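Local structure of probable mRNA-capping enzyme (3BGY) at residues W140-K145 with N230-I235; R52-Y57 with I188-V193; T13-N18 with I219-L224; Y20-E25 with S131-G136. The protein caps viral mRNA, its N-terminal tunnel-type, metal-dependent triphosphatase domain (this chain) hydrolysing the 5'-triphosphate end to a diphosphate. All blocks are in the same frame, centred on the assembly; numbering follows the deposited sequence.

Interaction 1: W140-K145 with N230-I235; sequences WAITIK and NVFMII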
loop_
_atom_site.group_PDB
_atom_site.type_symbol
_atom_site.label_atom_id
_atom_site.label_comp_id
_atom_site.label_asym_id
_atom_site.label_seq_id
_atom_site.Cartn_x
_atom_site.Cartn_y
_atom_site.Cartn_z
ATOM N N TRP A 140 6.778 -18.945 8.159
ATOM C CA TRP A 140 7.482 -17.832 7.501
ATOM C C TRP A 140 6.663 -16.596 7.823
ATOM O O TRP A 140 5.439 -16.599 7.701
ATOM C CB TRP A 140 7.594 -18.021 5.989
ATOM C CG TRP A 140 8.449 -19.183 5.617
ATOM C CD1 TRP A 140 8.053 -20.489 5.546
ATOM C CD2 TRP A 140 9.828 -19.161 5.258
ATOM N NE1 TRP A 140 9.089 -21.281 5.158
ATOM C CE2 TRP A 140 10.199 -20.502 4.968
ATOM C CE3 TRP A 140 10.792 -18.142 5.136
ATOM C CZ2 TRP A 140 11.502 -20.859 4.564
ATOM C CZ3 TRP A 140 12.105 -18.492 4.728
ATOM C CH2 TRP A 140 12.440 -19.848 4.444
ATOM N N ALA A 141 7.344 -15.530 8.214
ATOM C CA ALA A 141 6.675 -14.296 8.621
ATOM C C ALA A 141 6.194 -13.404 7.462
ATOM O O ALA A 141 6.658 -12.263 7.285
ATOM C CB ALA A 141 7.591 -13.518 9.578
ATOM N N ILE A 142 5.279 -13.955 6.663
ATOM C CA ILE A 142 4.677 -13.237 5.529
ATOM C C ILE A 142 3.237 -13.569 5.337
ATOM O O ILE A 142 2.753 -14.609 5.821
ATOM C CB ILE A 142 5.332 -13.583 4.141
ATOM C CG1 ILE A 142 5.509 -15.092 3.946
ATOM C CG2 ILE A 142 6.590 -12.841 3.960
ATOM C CD1 ILE A 142 5.872 -15.509 2.538
ATOM N N THR A 143 2.524 -12.643 4.700
ATOM C CA THR A 143 1.143 -12.878 4.329
ATOM C C THR A 143 1.054 -12.627 2.836
ATOM O O THR A 143 1.840 -11.857 2.303
ATOM C CB THR A 143 0.098 -12.033 5.081
ATOM O OG1 THR A 143 0.318 -10.634 4.874
ATOM C CG2 THR A 143 0.117 -12.342 6.564
ATOM N N ILE A 144 0.177 -13.355 2.150
ATOM C CA ILE A 144 0.008 -13.156 0.707
ATOM C C ILE A 144 -1.407 -12.577 0.615
ATOM O O ILE A 144 -2.353 -13.149 1.152
ATOM C CB ILE A 144 0.029 -14.496 -0.086
ATOM C CG1 ILE A 144 1.148 -15.449 0.361
ATOM C CG2 ILE A 144 0.082 -14.225 -1.568
ATOM C CD1 ILE A 144 2.540 -15.080 -0.015
ATOM N N LYS A 145 -1.577 -11.476 -0.111
ATOM C CA LYS A 145 -2.879 -10.837 -0.183
ATOM C C LYS A 145 -3.224 -10.409 -1.581
ATOM O O LYS A 145 -2.350 -9.954 -2.323
ATOM C CB LYS A 145 -2.868 -9.572 0.710
ATOM C CG LYS A 145 -4.185 -8.778 0.883
ATOM C CD LYS A 145 -3.908 -7.424 1.550
ATOM C CE LYS A 145 -5.187 -6.679 1.937
ATOM N NZ LYS A 145 -4.909 -5.293 2.432
ATOM N N ASN A 230 15.083 -14.489 -1.791
ATOM C CA ASN A 230 16.113 -13.447 -1.903
ATOM C C ASN A 230 15.904 -12.354 -0.846
ATOM O O ASN A 230 16.863 -11.934 -0.187
ATOM C CB ASN A 230 16.110 -12.814 -3.300
ATOM C CG ASN A 230 16.730 -13.707 -4.369
ATOM O OD1 ASN A 230 17.400 -14.700 -4.076
ATOM N ND2 ASN A 230 16.510 -13.342 -5.628
ATOM N N VAL A 231 14.643 -11.954 -0.640
ATOM C CA VAL A 231 14.315 -10.928 0.372
ATOM C C VAL A 231 14.578 -11.466 1.792
ATOM O O VAL A 231 15.165 -10.761 2.635
ATOM C CB VAL A 231 12.845 -10.447 0.255
ATOM C CG1 VAL A 231 12.546 -9.371 1.285
ATOM C CG2 VAL A 231 12.573 -9.940 -1.151
ATOM N N PHE A 232 14.184 -12.723 2.045
ATOM C CA PHE A 232 14.451 -13.352 3.349
ATOM C C PHE A 232 15.942 -13.460 3.652
ATOM O O PHE A 232 16.338 -13.336 4.799
ATOM C CB PHE A 232 13.800 -14.736 3.468
ATOM C CG PHE A 232 12.358 -14.681 3.886
ATOM C CD1 PHE A 232 11.997 -14.155 5.155
ATOM C CD2 PHE A 232 11.350 -15.123 3.021
ATOM C CE1 PHE A 232 10.644 -14.082 5.551
ATOM C CE2 PHE A 232 9.989 -15.057 3.403
ATOM C CZ PHE A 232 9.640 -14.533 4.670
ATOM N N MET A 233 16.764 -13.622 2.617
ATOM C CA MET A 233 18.219 -13.679 2.805
ATOM C C MET A 233 18.784 -12.330 3.275
ATOM O O MET A 233 19.806 -12.266 3.981
ATOM C CB MET A 233 18.905 -14.138 1.533
ATOM C CG MET A 233 18.836 -15.642 1.325
ATOM S SD MET A 233 19.625 -16.135 -0.214
ATOM C CE MET A 233 21.353 -15.535 0.052
ATOM N N ILE A 234 18.085 -11.254 2.926
ATOM C CA ILE A 234 18.506 -9.931 3.358
ATOM C C ILE A 234 18.029 -9.660 4.793
ATOM O O ILE A 234 18.843 -9.313 5.653
ATOM C CB ILE A 234 18.002 -8.806 2.404
ATOM C CG1 ILE A 234 18.474 -9.070 0.979
ATOM C CG2 ILE A 234 18.545 -7.454 2.833
ATOM C CD1 ILE A 234 17.502 -8.577 -0.066
ATOM N N ILE A 235 16.747 -9.889 5.073
ATOM C CA ILE A 235 16.213 -9.593 6.404
ATOM C C ILE A 235 16.676 -10.488 7.553
ATOM O O ILE A 235 16.726 -10.038 8.690
ATOM C CB ILE A 235 14.660 -9.380 6.421
ATOM C CG1 ILE A 235 13.891 -10.658 6.139
ATOM C CG2 ILE A 235 14.272 -8.373 5.380
ATOM C CD1 ILE A 235 12.368 -10.490 6.227
#
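In both Trp140 (chi1 -66°) and Phe232 (chi1 -84°) CG lies anti to the carbonyl carbon, and these rotations bring the indole and the phenyl ring against each other although the nearest CA atoms, those of these two residues, are 9.3 Å apart. The pair forms an edge-to-face stack: the six-membered half of the indole turns its edge to one phenyl face, and Trp140 CE3 hangs above the ring centre, 3.6 Å from Phe232 CE2. The centroids lie 4.9 Å apart and the planes meet at 59°, a T leaning well away from the perpendicular. Phe232 belongs to helix 221-235, which packs on the outside of the closed eight-stranded antiparallel barrel of this tunnel triphosphatase, beside strand 142-152. A long flat side chain suits the position because it can bridge from helix to strand. Ile142 meets the same ring with its shorter branch, CG2, 3.6 Å from Phe232 CZ. Between the two partners the chain makes an inverse gamma turn centred on Ala141, closed by Ile142 N to Trp140 O at 2.8 Å, and the small alanine fits its exposed corner. Phe42 of strand 36-42 also meets the Phe232 ring, while Ile14 packs against Trp140.

Interaction 2: R52-Y57 with I188-V193; sequences RITEHY and IDITDV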
loop_
_atom_site.group_PDB
_atom_site.type_symbol
_atom_site.label_atom_id
_atom_site.label_comp_id
_atom_site.label_asym_id
_atom_site.label_seq_id
_atom_site.Cartn_x
_atom_site.Cartn_y
_atom_site.Cartn_z
ATOM N N ARG A 52 18.675 -1.738 6.691
ATOM C CA ARG A 52 19.386 -2.769 5.939
ATOM C C ARG A 52 18.782 -2.988 4.547
ATOM O O ARG A 52 19.523 -2.999 3.547
ATOM C CB ARG A 52 19.390 -4.109 6.685
ATOM C CG ARG A 52 20.209 -5.175 5.937
ATOM C CD ARG A 52 20.053 -6.539 6.552
ATOM N NE ARG A 52 20.516 -6.549 7.931
ATOM C CZ ARG A 52 20.292 -7.539 8.786
ATOM N NH1 ARG A 52 19.614 -8.618 8.415
ATOM N NH2 ARG A 52 20.711 -7.430 10.035
ATOM N N ILE A 53 17.451 -3.100 4.489
ATOM C CA ILE A 53 16.723 -3.338 3.231
ATOM C C ILE A 53 16.867 -2.184 2.264
ATOM O O ILE A 53 17.206 -2.377 1.089
ATOM C CB ILE A 53 15.184 -3.640 3.489
ATOM C CG1 ILE A 53 15.001 -5.132 3.748
ATOM C CG2 ILE A 53 14.263 -3.199 2.289
ATOM C CD1 ILE A 53 15.160 -6.024 2.503
ATOM N N THR A 54 16.657 -0.981 2.786
ATOM C CA THR A 54 16.729 0.220 1.962
ATOM C C THR A 54 18.125 0.454 1.408
ATOM O O THR A 54 18.273 0.706 0.209
ATOM C CB THR A 54 16.183 1.434 2.697
ATOM O OG1 THR A 54 14.891 1.113 3.244
ATOM C CG2 THR A 54 15.975 2.565 1.741
ATOM N N GLU A 55 19.141 0.230 2.244
ATOM C CA GLU A 55 20.538 0.404 1.831
ATOM C C GLU A 55 20.892 -0.616 0.759
ATOM O O GLU A 55 21.456 -0.253 -0.274
ATOM C CB GLU A 55 21.499 0.247 3.031
ATOM C CG GLU A 55 22.979 0.596 2.751
ATOM C CD GLU A 55 23.228 2.081 2.469
ATOM O OE1 GLU A 55 22.634 2.939 3.156
ATOM O OE2 GLU A 55 24.035 2.386 1.564
ATOM N N HIS A 56 20.437 -1.855 0.955
ATOM C CA HIS A 56 20.721 -2.947 0.019
ATOM C C HIS A 56 20.153 -2.642 -1.365
ATOM O O HIS A 56 20.873 -2.708 -2.362
ATOM C CB HIS A 56 20.119 -4.274 0.504
ATOM C CG HIS A 56 20.226 -5.382 -0.503
ATOM N ND1 HIS A 56 21.406 -6.051 -0.744
ATOM C CD2 HIS A 56 19.324 -5.882 -1.383
ATOM C CE1 HIS A 56 21.227 -6.917 -1.729
ATOM N NE2 HIS A 56 19.974 -6.833 -2.132
ATOM N N TYR A 57 18.870 -2.282 -1.408
ATOM C CA TYR A 57 18.241 -2.021 -2.703
ATOM C C TYR A 57 18.701 -0.749 -3.391
ATOM O O TYR A 57 18.823 -0.728 -4.611
ATOM C CB TYR A 57 16.733 -2.120 -2.585
ATOM C CG TYR A 57 16.261 -3.547 -2.528
ATOM C CD1 TYR A 57 16.311 -4.371 -3.669
ATOM C CD2 TYR A 57 15.806 -4.091 -1.336
ATOM C CE1 TYR A 57 15.910 -5.736 -3.605
ATOM C CE2 TYR A 57 15.404 -5.433 -1.257
ATOM C CZ TYR A 57 15.462 -6.244 -2.390
ATOM O OH TYR A 57 15.077 -7.545 -2.267
ATOM N N ILE A 188 9.699 -3.869 -5.130
ATOM C CA ILE A 188 9.862 -3.946 -3.676
ATOM C C ILE A 188 9.502 -2.560 -3.125
ATOM O O ILE A 188 10.061 -1.580 -3.587
ATOM C CB ILE A 188 11.334 -4.273 -3.289
ATOM C CG1 ILE A 188 11.676 -5.741 -3.628
ATOM C CG2 ILE A 188 11.585 -4.016 -1.758
ATOM C CD1 ILE A 188 11.109 -6.793 -2.650
ATOM N N ASP A 189 8.545 -2.491 -2.195
ATOM C CA ASP A 189 8.165 -1.218 -1.557
ATOM C C ASP A 189 8.554 -1.308 -0.096
ATOM O O ASP A 189 8.204 -2.276 0.570
ATOM C CB ASP A 189 6.659 -0.977 -1.588
ATOM C CG ASP A 189 6.125 -0.696 -2.977
ATOM O OD1 ASP A 189 6.917 -0.335 -3.880
ATOM O OD2 ASP A 189 4.893 -0.815 -3.134
ATOM N N ILE A 190 9.305 -0.332 0.392
ATOM C CA ILE A 190 9.693 -0.307 1.808
ATOM C C ILE A 190 9.266 1.061 2.289
ATOM O O ILE A 190 9.689 2.086 1.735
ATOM C CB ILE A 190 11.212 -0.632 2.036
ATOM C CG1 ILE A 190 11.577 -0.611 3.518
ATOM C CG2 ILE A 190 12.104 0.332 1.339
ATOM C CD1 ILE A 190 11.217 -1.799 4.303
ATOM N N THR A 191 8.535 1.080 3.398
ATOM C CA THR A 191 7.937 2.336 3.847
ATOM C C THR A 191 8.059 2.629 5.329
ATOM O O THR A 191 7.923 1.734 6.156
ATOM C CB THR A 191 6.417 2.309 3.501
ATOM O OG1 THR A 191 6.215 1.921 2.138
ATOM C CG2 THR A 191 5.780 3.683 3.659
ATOM N N ASP A 192 8.366 3.894 5.637
ATOM C CA ASP A 192 8.430 4.399 7.016
ATOM C C ASP A 192 7.019 5.016 7.136
ATOM O O ASP A 192 6.685 5.970 6.412
ATOM C CB ASP A 192 9.537 5.462 7.095
ATOM C CG ASP A 192 9.505 6.285 8.387
ATOM O OD1 ASP A 192 8.428 6.490 8.982
ATOM O OD2 ASP A 192 10.576 6.779 8.785
ATOM N N VAL A 193 6.178 4.464 8.013
ATOM C CA VAL A 193 4.788 4.935 8.110
ATOM C C VAL A 193 4.452 5.507 9.483
ATOM O O VAL A 193 4.708 4.868 10.510
ATOM C CB VAL A 193 3.770 3.743 7.870
ATOM C CG1 VAL A 193 2.303 4.219 7.894
ATOM C CG2 VAL A 193 4.054 2.977 6.611
#
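Ile188 and Ile190 turn outward from the wall of the closed antiparallel barrel to meet Ile53, Thr54 and Tyr57 of helix 47-60, which lies across its outer surface. The axes of 52-57 and 188-193 come within 9.5 Å, at 136° between their N-to-C directions. Asp189 and Thr191 point away from the helix, consistent with a strand whose outer face is apolar and whose polar face looks into the barrel. Among the apolar contacts, Ile190 has CG1 anti to its own N (chi1 -179°), which carries CD1 to 3.9 Å from CG2 of Ile53, a residue modelled in two conformers. Aromatic packing holds the other end. Ile188 crosses Tyr57 at about a right angle and lies over one ring face, with Ile188 CG1 4.0 Å from Tyr57 CZ, while CD2 of the preceding His56 covers the centre of the opposite face. A broad ring suits this place, since Phe180, Val231 and Ile234 also touch it. Thr54 also brings a hydroxyl into the contact, buried but satisfied by Phe50 O one turn earlier in the helix; with that bond made, Thr54 OG1 rests against the methyl Ile190 CG2 at 3.5 Å.

Interaction 3: T13-N18 with I219-L224; sequences TIFSEN and IDINTL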
loop_
_atom_site.group_PDB
_atom_site.type_symbol
_atom_site.label_atom_id
_atom_site.label_comp_id
_atom_site.label_asym_id
_atom_site.label_seq_id
_atom_site.Cartn_x
_atom_site.Cartn_y
_atom_site.Cartn_z
ATOM N N THR A 13 12.131 -24.626 0.531
ATOM C CA THR A 13 10.840 -24.197 -0.009
ATOM C C THR A 13 10.114 -23.407 1.069
ATOM O O THR A 13 10.224 -23.711 2.255
ATOM C CB THR A 13 9.929 -25.387 -0.464
ATOM O OG1 THR A 13 9.705 -26.286 0.630
ATOM C CG2 THR A 13 10.547 -26.139 -1.632
ATOM N N ILE A 14 9.376 -22.391 0.643
ATOM C CA ILE A 14 8.610 -21.527 1.539
ATOM C C ILE A 14 7.188 -22.020 1.715
ATOM O O ILE A 14 6.676 -22.054 2.834
ATOM C CB ILE A 14 8.577 -20.046 1.018
ATOM C CG1 ILE A 14 9.984 -19.459 1.053
ATOM C CG2 ILE A 14 7.647 -19.146 1.886
ATOM C CD1 ILE A 14 10.083 -18.074 0.450
ATOM N N PHE A 15 6.571 -22.440 0.616
ATOM C CA PHE A 15 5.172 -22.854 0.632
ATOM C C PHE A 15 4.947 -24.342 0.799
ATOM O O PHE A 15 5.654 -25.159 0.211
ATOM C CB PHE A 15 4.461 -22.424 -0.669
ATOM C CG PHE A 15 4.640 -20.968 -1.017
ATOM C CD1 PHE A 15 4.399 -19.966 -0.060
ATOM C CD2 PHE A 15 5.064 -20.590 -2.307
ATOM C CE1 PHE A 15 4.586 -18.603 -0.382
ATOM C CE2 PHE A 15 5.246 -19.232 -2.635
ATOM C CZ PHE A 15 5.003 -18.249 -1.666
ATOM N N SER A 16 3.903 -24.672 1.558
ATOM C CA SER A 16 3.480 -26.063 1.723
ATOM C C SER A 16 2.737 -26.393 0.420
ATOM O O SER A 16 2.409 -25.483 -0.363
ATOM C CB SER A 16 2.495 -26.180 2.883
ATOM O OG SER A 16 1.322 -25.439 2.608
ATOM N N GLU A 17 2.398 -27.663 0.204
ATOM C CA GLU A 17 1.682 -28.043 -1.009
ATOM C C GLU A 17 0.328 -27.324 -1.122
ATOM O O GLU A 17 -0.010 -26.803 -2.200
ATOM C CB GLU A 17 1.493 -29.568 -1.072
ATOM C CG GLU A 17 0.741 -30.022 -2.329
ATOM C CD GLU A 17 0.504 -31.515 -2.381
ATOM O OE1 GLU A 17 0.749 -32.208 -1.372
ATOM O OE2 GLU A 17 0.089 -31.993 -3.453
ATOM N N ASN A 18 -0.400 -27.207 -0.007
ATOM C CA ASN A 18 -1.684 -26.538 -0.060
ATOM C C ASN A 18 -1.544 -25.038 -0.303
ATOM O O ASN A 18 -2.341 -24.475 -1.044
ATOM C CB ASN A 18 -2.522 -26.776 1.188
ATOM C CG ASN A 18 -3.953 -26.287 1.009
ATOM O OD1 ASN A 18 -4.621 -26.637 0.025
ATOM N ND2 ASN A 18 -4.411 -25.438 1.919
ATOM N N ILE A 219 3.365 -13.732 -12.456
ATOM C CA ILE A 219 4.611 -14.486 -12.597
ATOM C C ILE A 219 4.297 -15.898 -12.111
ATOM O O ILE A 219 3.298 -16.110 -11.438
ATOM C CB ILE A 219 5.818 -13.921 -11.782
ATOM C CG1 ILE A 219 5.528 -13.842 -10.272
ATOM C CG2 ILE A 219 6.205 -12.546 -12.308
ATOM C CD1 ILE A 219 6.696 -13.380 -9.439
ATOM N N ASP A 220 5.169 -16.836 -12.456
ATOM C CA ASP A 220 5.014 -18.226 -12.021
ATOM C C ASP A 220 5.279 -18.230 -10.518
ATOM O O ASP A 220 6.150 -17.529 -10.037
ATOM C CB ASP A 220 6.068 -19.079 -12.721
ATOM C CG ASP A 220 5.859 -20.588 -12.502
ATOM O OD1 ASP A 220 6.389 -21.136 -11.524
ATOM O OD2 ASP A 220 5.157 -21.198 -13.315
ATOM N N ILE A 221 4.586 -19.101 -9.780
ATOM C CA ILE A 221 4.811 -19.172 -8.335
ATOM C C ILE A 221 6.247 -19.546 -7.942
ATOM O O ILE A 221 6.733 -19.167 -6.870
ATOM C CB ILE A 221 3.814 -20.121 -7.687
ATOM C CG1 ILE A 221 3.833 -19.952 -6.160
ATOM C CG2 ILE A 221 4.086 -21.539 -8.120
ATOM C CD1 ILE A 221 2.812 -20.775 -5.446
ATOM N N ASN A 222 6.916 -20.313 -8.811
ATOM C CA ASN A 222 8.283 -20.716 -8.523
ATOM C C ASN A 222 9.221 -19.511 -8.606
ATOM O O ASN A 222 10.171 -19.411 -7.843
ATOM C CB ASN A 222 8.701 -21.873 -9.429
ATOM C CG ASN A 222 7.916 -23.125 -9.112
ATOM O OD1 ASN A 222 8.148 -23.750 -8.070
ATOM N ND2 ASN A 222 6.909 -23.422 -9.917
ATOM N N THR A 223 8.917 -18.596 -9.531
ATOM C CA THR A 223 9.672 -17.328 -9.634
ATOM C C THR A 223 9.391 -16.468 -8.369
ATOM O O THR A 223 10.324 -15.868 -7.784
ATOM C CB THR A 223 9.245 -16.584 -10.906
ATOM O OG1 THR A 223 9.423 -17.465 -12.006
ATOM C CG2 THR A 223 10.066 -15.329 -11.151
ATOM N N LEU A 224 8.131 -16.451 -7.921
ATOM C CA LEU A 224 7.750 -15.698 -6.717
ATOM C C LEU A 224 8.479 -16.245 -5.499
ATOM O O LEU A 224 9.047 -15.469 -4.727
ATOM C CB LEU A 224 6.244 -15.772 -6.483
ATOM C CG LEU A 224 5.674 -15.147 -5.196
ATOM C CD1 LEU A 224 5.824 -13.631 -5.245
ATOM C CD2 LEU A 224 4.235 -15.530 -5.016
#
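Phe15 meets Ile221 and Leu224 through apolar contact alone. Its CD2 and CE2 meet the long branch of the isoleucine, the two side chains crossing at a slant: Phe15 CE2 is 3.9 Å from Ile221 CG1, and Phe15 CD2 is 3.9 Å from Ile221 CD1. That branch reaches the ring because Ile221 holds CG1 anti to its N (chi1 -167°). One helical turn on, Leu224 CD2 makes a looser contact with Phe15 CZ at 4.4 Å. The ring plugs the junction between the loop leading into helix 17-32 and the first turn of helix 221-235, where Ile23 and Leu228 also pack.

The hydrogen bonds belong to the helix starts. Asp220 is the N-cap of 221-235, and its OD1 takes two N-H groups: Asn222 N at 2.9 Å, on the anti side of the carboxylate and somewhat out of its plane, and Asn222 ND2 at 2.8 Å; that amide also bonds Tyr20 OH of helix 17-32. Ser16 N-caps helix 17-32 through its side chain, and Glu19 OE1 accepts from Ser16 N, as in a capping box. Glu225 OE2 accepts from the backbone N of Ile14 and Phe15.

With two donors and a helix N terminus beside it, the Asp220 carboxylate is probably stabilised as the anion, while the hydrophobic plug carries no directional bond.

Interaction 4: Y20-E25 with S131-G136; sequences YNEIVE and SGKLIG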
loop_
_atom_site.group_PDB
_atom_site.type_symbol
_atom_site.label_atom_id
_atom_site.label_comp_id
_atom_site.label_asym_id
_atom_site.label_seq_id
_atom_site.Cartn_x
_atom_site.Cartn_y
_atom_site.Cartn_z
ATOM N N TYR A 20 0.936 -23.560 -1.826
ATOM C CA TYR A 20 1.353 -23.466 -3.245
ATOM C C TYR A 20 0.119 -23.469 -4.169
ATOM O O TYR A 20 -0.050 -22.590 -5.013
ATOM C CB TYR A 20 2.274 -24.655 -3.585
ATOM C CG TYR A 20 2.882 -24.670 -4.983
ATOM C CD1 TYR A 20 2.134 -25.112 -6.104
ATOM C CD2 TYR A 20 4.241 -24.355 -5.171
ATOM C CE1 TYR A 20 2.742 -25.249 -7.387
ATOM C CE2 TYR A 20 4.852 -24.493 -6.416
ATOM C CZ TYR A 20 4.081 -24.947 -7.525
ATOM O OH TYR A 20 4.672 -25.085 -8.739
ATOM N N ASN A 21 -0.750 -24.469 -4.021
ATOM C CA ASN A 21 -1.941 -24.556 -4.882
ATOM C C ASN A 21 -2.932 -23.392 -4.740
ATOM O O ASN A 21 -3.492 -22.909 -5.731
ATOM C CB ASN A 21 -2.629 -25.916 -4.657
ATOM C CG ASN A 21 -1.777 -27.064 -5.172
ATOM O OD1 ASN A 21 -0.934 -26.865 -6.051
ATOM N ND2 ASN A 21 -2.012 -28.279 -4.662
ATOM N N GLU A 22 -3.075 -22.897 -3.518
ATOM C CA GLU A 22 -3.972 -21.775 -3.263
ATOM C C GLU A 22 -3.396 -20.481 -3.850
ATOM O O GLU A 22 -4.136 -19.704 -4.423
ATOM C CB GLU A 22 -4.225 -21.623 -1.765
ATOM C CG GLU A 22 -5.192 -22.667 -1.228
ATOM C CD GLU A 22 -5.618 -22.435 0.224
ATOM O OE1 GLU A 22 -5.374 -21.328 0.770
ATOM O OE2 GLU A 22 -6.230 -23.369 0.810
ATOM N N ILE A 23 -2.074 -20.310 -3.752
ATOM C CA ILE A 23 -1.387 -19.116 -4.291
ATOM C C ILE A 23 -1.438 -19.139 -5.821
ATOM O O ILE A 23 -1.597 -18.096 -6.449
ATOM C CB ILE A 23 0.054 -19.004 -3.745
ATOM C CG1 ILE A 23 -0.036 -18.709 -2.259
ATOM C CG2 ILE A 23 0.846 -17.826 -4.395
ATOM C CD1 ILE A 23 1.224 -18.980 -1.468
ATOM N N VAL A 24 -1.296 -20.317 -6.431
ATOM C CA VAL A 24 -1.417 -20.418 -7.912
ATOM C C VAL A 24 -2.803 -19.918 -8.368
ATOM O O VAL A 24 -2.902 -19.157 -9.327
ATOM C CB VAL A 24 -1.090 -21.889 -8.384
ATOM C CG1 VAL A 24 -1.503 -22.142 -9.849
ATOM C CG2 VAL A 24 0.374 -22.123 -8.220
ATOM N N GLU A 25 -3.862 -20.266 -7.644
ATOM C CA GLU A 25 -5.205 -19.798 -7.977
ATOM C C GLU A 25 -5.310 -18.284 -7.797
ATOM O O GLU A 25 -5.886 -17.612 -8.652
ATOM C CB GLU A 25 -6.272 -20.501 -7.119
ATOM C CG GLU A 25 -6.249 -22.018 -7.292
ATOM C CD GLU A 25 -7.414 -22.723 -6.621
ATOM O OE1 GLU A 25 -7.568 -22.590 -5.382
ATOM O OE2 GLU A 25 -8.159 -23.421 -7.344
ATOM N N SER A 131 -13.579 -8.290 -0.994
ATOM C CA SER A 131 -13.341 -9.191 -2.125
ATOM C C SER A 131 -12.006 -9.911 -2.106
ATOM O O SER A 131 -11.786 -10.866 -2.861
ATOM C CB SER A 131 -13.441 -8.411 -3.427
ATOM O OG SER A 131 -12.395 -7.473 -3.485
ATOM N N GLY A 132 -11.115 -9.425 -1.259
ATOM C CA GLY A 132 -9.796 -10.004 -1.177
ATOM C C GLY A 132 -9.563 -11.263 -0.376
ATOM O O GLY A 132 -10.279 -11.530 0.596
ATOM N N LYS A 133 -8.601 -12.063 -0.847
ATOM C CA LYS A 133 -8.192 -13.285 -0.170
ATOM C C LYS A 133 -6.859 -12.944 0.505
ATOM O O LYS A 133 -6.032 -12.223 -0.046
ATOM C CB LYS A 133 -8.028 -14.447 -1.160
ATOM C CG LYS A 133 -7.652 -15.787 -0.517
ATOM C CD LYS A 133 -7.926 -16.972 -1.444
ATOM C CE LYS A 133 -7.321 -18.272 -0.895
ATOM N NZ LYS A 133 -7.843 -18.673 0.442
ATOM N N LEU A 134 -6.697 -13.407 1.732
ATOM C CA LEU A 134 -5.486 -13.167 2.486
ATOM C C LEU A 134 -5.107 -14.458 3.171
ATOM O O LEU A 134 -5.929 -15.027 3.899
ATOM C CB LEU A 134 -5.726 -12.083 3.554
ATOM C CG LEU A 134 -4.548 -11.423 4.294
ATOM C CD1 LEU A 134 -4.942 -10.009 4.665
ATOM C CD2 LEU A 134 -4.128 -12.175 5.535
ATOM N N ILE A 135 -3.895 -14.940 2.919
ATOM C CA ILE A 135 -3.434 -16.152 3.595
ATOM C C ILE A 135 -2.109 -15.947 4.312
ATOM O O ILE A 135 -1.245 -15.180 3.870
ATOM C CB ILE A 135 -3.350 -17.410 2.672
ATOM C CG1 ILE A 135 -2.436 -17.169 1.473
ATOM C CG2 ILE A 135 -4.754 -17.865 2.234
ATOM C CD1 ILE A 135 -2.048 -18.443 0.776
ATOM N N GLY A 136 -1.995 -16.596 5.465
ATOM C CA GLY A 136 -0.779 -16.542 6.253
ATOM C C GLY A 136 0.000 -17.766 5.803
ATOM O O GLY A 136 -0.567 -18.688 5.210
HETATM O O HOH W 1 -6.951 -20.480 2.855
#
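Ile23 and Ile135 mark the closest pass of the two backbones, with 8.7 Å between their CA atoms. The axes of helix 20-25 and strand 132-136 approach to 10.6 Å and run nearly antiparallel, at 155°, leaving one layer of side chains between them. Lys133 and Ile135, two apart on the strand, both point toward the helix.

The inner part of the layer is apolar. Ile135, modelled in two conformers, brings its CD1 to 3.7 Å from Ile23 CG1; in the conformer described, chi1 57° puts CG1 between the backbone N and the carbonyl carbon and sends the long branch toward the helix. Branched aliphatic residues suit this spot, where Phe15, Ile144 and Leu224 also close around Ile23.

Toward the solvent the layer becomes charged. Glu22, extended beyond CG, carries OE1 past the Ile135 methyl CG2, at 3.8 Å, to a long salt bridge of 3.6 Å with Lys133 NZ. The lysine runs extended until chi4 (60°) bends its ammonium toward the carboxylate, and the two chains cross at about a right angle. A water spans the same gap, donating to Glu22 OE1 at 2.7 Å and accepting a weak bond from Lys133 NZ at 3.1 Å. The other carboxylate oxygen, OE2, is held by Asn18 ND2 a turn earlier in the helix, which, with the partners of OE1, limits the rotation of the carboxylate.

Strand 122-136 pairs with 142-152 through backbone bonds of Lys133 with Ser146 and of Ile135 with Ile144. The arrangement is that of an N-terminal helix laid along the outer wall of the antiparallel barrel that forms the triphosphatase tunnel.

From the N terminus, residues 13-18 open the widest loop, closed by interaction 3 when 219-224 begins the last helix. Within that span lie interaction 4, which brings strand 122-136 back to helix 17-32, and interaction 2, which joins helix 47-60 to strand 186-196. These two cross in sequence yet sit about 25 Å apart, centre to centre, on the same barrel sheet. Interaction 1 opens only after interaction 4 has closed and crosses both 2 and 3 to reach the C-terminal end of helix 221-235. That helix links the set: its start serves interaction 3, its end interaction 1, where Ile234 touches interaction 2. Neighbouring strands 122-136 and 142-152 connect interactions 4 and 1.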